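Local atomic coordinates of esterase Rv0045c (PDB entry 6WYN), a protein that hydrolyses carboxylic esters, preferring short, straight alkyl chains of about four atoms, and is likely involved in ester and lipid metabolism. Residues S74-G79 and Q93-W98. Numbering follows the deposited sequence.
Sequences SALRWG and QNAHTW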
loop_
_atom_site.group_PDB
_atom_site.type_symbol
_atom_site.label_atom_id
_atom_site.label_comp_id
_atom_site.label_asym_id
_atom_site.label_seq_id
_atom_site.Cartn_x
_atom_site.Cartn_y
_atom_site.Cartn_z
ATOM N N SER A 74 -1.271 12.356 4.955
ATOM C CA SER A 74 -1.967 12.760 3.718
ATOM C C SER A 74 -2.702 11.535 3.155
ATOM O O SER A 74 -2.258 10.397 3.439
ATOM C CB SER A 74 -0.993 13.340 2.752
ATOM O OG SER A 74 -1.709 14.044 1.752
ATOM N N ALA A 75 -3.796 11.742 2.424
ATOM C CA ALA A 75 -4.573 10.649 1.824
ATOM C C ALA A 75 -5.268 11.184 0.581
ATOM O O ALA A 75 -5.385 12.455 0.439
ATOM C CB ALA A 75 -5.544 10.046 2.793
ATOM N N LEU A 76 -5.619 10.267 -0.316
ATOM C CA LEU A 76 -6.566 10.559 -1.430
ATOM C C LEU A 76 -7.945 10.073 -1.033
ATOM O O LEU A 76 -8.099 8.889 -0.662
ATOM C CB LEU A 76 -6.073 9.864 -2.694
ATOM C CG LEU A 76 -4.736 10.347 -3.218
ATOM C CD1 LEU A 76 -4.331 9.567 -4.452
ATOM C CD2 LEU A 76 -4.793 11.831 -3.521
ATOM N N ARG A 77 -8.930 10.961 -1.107
ATOM C CA ARG A 77 -10.340 10.650 -0.785
ATOM C C ARG A 77 -11.104 10.614 -2.102
ATOM O O ARG A 77 -11.169 11.665 -2.801
ATOM C CB ARG A 77 -10.944 11.646 0.213
ATOM C CG ARG A 77 -12.336 11.263 0.690
ATOM C CD ARG A 77 -12.784 12.032 1.916
ATOM N NE ARG A 77 -12.882 13.446 1.556
ATOM C CZ ARG A 77 -12.901 14.450 2.430
ATOM N NH1 ARG A 77 -12.936 15.697 1.983
ATOM N NH2 ARG A 77 -12.911 14.198 3.718
ATOM N N TRP A 78 -11.661 9.439 -2.405
ATOM C CA TRP A 78 -12.357 9.128 -3.680
ATOM C C TRP A 78 -13.855 9.075 -3.448
ATOM O O TRP A 78 -14.265 8.432 -2.452
ATOM C CB TRP A 78 -11.893 7.774 -4.202
ATOM C CG TRP A 78 -10.438 7.707 -4.529
ATOM C CD1 TRP A 78 -9.366 7.487 -3.691
ATOM C CD2 TRP A 78 -9.913 7.821 -5.848
ATOM N NE1 TRP A 78 -8.210 7.451 -4.419
ATOM C CE2 TRP A 78 -8.521 7.627 -5.748
ATOM C CE3 TRP A 78 -10.508 8.018 -7.098
ATOM C CZ2 TRP A 78 -7.703 7.671 -6.873
ATOM C CZ3 TRP A 78 -9.696 8.031 -8.205
ATOM C CH2 TRP A 78 -8.315 7.853 -8.096
ATOM N N GLY A 79 -14.614 9.697 -4.359
ATOM C CA GLY A 79 -16.073 9.538 -4.409
ATOM C C GLY A 79 -16.803 10.324 -3.337
ATOM O O GLY A 79 -17.921 9.885 -2.996
ATOM N N GLN A 93 5.952 2.637 -1.638
ATOM C CA GLN A 93 4.800 3.005 -2.514
ATOM C C GLN A 93 4.172 4.326 -2.023
ATOM O O GLN A 93 4.694 4.925 -1.094
ATOM C CB GLN A 93 3.781 1.868 -2.539
ATOM C CG GLN A 93 4.339 0.565 -3.121
ATOM C CD GLN A 93 3.251 -0.453 -3.357
ATOM O OE1 GLN A 93 2.239 -0.514 -2.629
ATOM N NE2 GLN A 93 3.536 -1.314 -4.320
ATOM N N ASN A 94 3.036 4.711 -2.587
ATOM C CA ASN A 94 2.177 5.783 -2.075
ATOM C C ASN A 94 0.743 5.424 -2.420
ATOM O O ASN A 94 0.514 4.397 -3.087
ATOM C CB ASN A 94 2.594 7.158 -2.604
ATOM C CG ASN A 94 2.363 7.285 -4.083
ATOM O OD1 ASN A 94 1.274 7.715 -4.503
ATOM N ND2 ASN A 94 3.371 6.902 -4.861
ATOM N N ALA A 95 -0.179 6.251 -1.966
ATOM C CA ALA A 95 -1.626 6.070 -2.155
ATOM C C ALA A 95 -2.011 5.828 -3.627
ATOM O O ALA A 95 -3.042 5.186 -3.861
ATOM C CB ALA A 95 -2.332 7.266 -1.590
ATOM N N HIS A 96 -1.287 6.428 -4.571
ATOM C CA HIS A 96 -1.631 6.357 -6.010
ATOM C C HIS A 96 -1.493 4.913 -6.522
ATOM O O HIS A 96 -2.065 4.628 -7.597
ATOM C CB HIS A 96 -0.766 7.285 -6.864
ATOM C CG HIS A 96 -1.214 8.708 -6.867
ATOM N ND1 HIS A 96 -2.270 9.124 -7.625
ATOM C CD2 HIS A 96 -0.732 9.808 -6.228
ATOM C CE1 HIS A 96 -2.434 10.432 -7.476
ATOM N NE2 HIS A 96 -1.509 10.868 -6.615
ATOM N N THR A 97 -0.793 4.028 -5.795
ATOM C CA THR A 97 -0.679 2.595 -6.177
ATOM C C THR A 97 -2.098 2.053 -6.347
ATOM O O THR A 97 -2.311 1.119 -7.134
ATOM C CB THR A 97 0.130 1.767 -5.158
ATOM O OG1 THR A 97 0.502 0.512 -5.738
ATOM C CG2 THR A 97 -0.640 1.465 -3.901
ATOM N N TRP A 98 -3.057 2.595 -5.621
ATOM C CA TRP A 98 -4.440 2.065 -5.650
ATOM C C TRP A 98 -5.328 2.673 -6.739
ATOM O O TRP A 98 -6.469 2.226 -6.817
ATOM C CB TRP A 98 -5.089 2.222 -4.301
ATOM C CG TRP A 98 -4.351 1.564 -3.208
ATOM C CD1 TRP A 98 -3.578 2.148 -2.243
ATOM C CD2 TRP A 98 -4.293 0.154 -2.997
ATOM N NE1 TRP A 98 -3.130 1.195 -1.374
ATOM C CE2 TRP A 98 -3.500 -0.042 -1.843
ATOM C CE3 TRP A 98 -4.844 -0.947 -3.656
ATOM C CZ2 TRP A 98 -3.232 -1.312 -1.349
ATOM C CZ3 TRP A 98 -4.563 -2.198 -3.172
ATOM C CH2 TRP A 98 -3.828 -2.369 -1.996
HETATM O O HOH W 1 -5.488 6.054 -4.783
#
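In both L76 and H96 the first torsion turns CG away from the carbonyl carbon (chi1 -64° and -81°), and the extended second torsion of L76 sends its CD1 branch over the imidazole of H96. The two side chains run roughly perpendicular, and the methyl sits over the ring's centre, 3.6 Å above its plane. CD1 of L76 stands 3.7 Å from the centroid of the H96 ring, only 10° off the normal, a CH-pi contact centred on the face; CE1 of H96 is the ring atom nearest to CD1. The same methyl also touches CB of A95, at 4.2 Å, and one branch of the leucine thereby meets both residues. Both ring nitrogens are engaged by carboxylates, ND1 by D99 and NE2 by E45, which fixes the rotation of the imidazole beneath the leucine and would probably favour its protonated form.

The 93-98 loop is shaped by an Asx turn: OD1 of N94 accepts from the backbone N of H96 at 2.9 Å, the donor lying well above the carbonyl plane. T97 N bonds to N94 O and W98 N to A95 O, two bonds between residues three apart that curl the backbone back on itself. No direct hydrogen bond joins the segments; instead, a water donates to A95 O (2.8 Å) and accepts a weak bond from NE1 of W78, bridging strand and turn.

This buried contact lays the turn leading from strand 85-88 into helix 99-105 against one face of the alpha/beta-hydrolase sheet. Strand 73-78 runs there between 65-70 and 109-112, antiparallel to both; L76 and H96 reach R67 on the former, while W78 packs on I102 and V103 of helix 99-105.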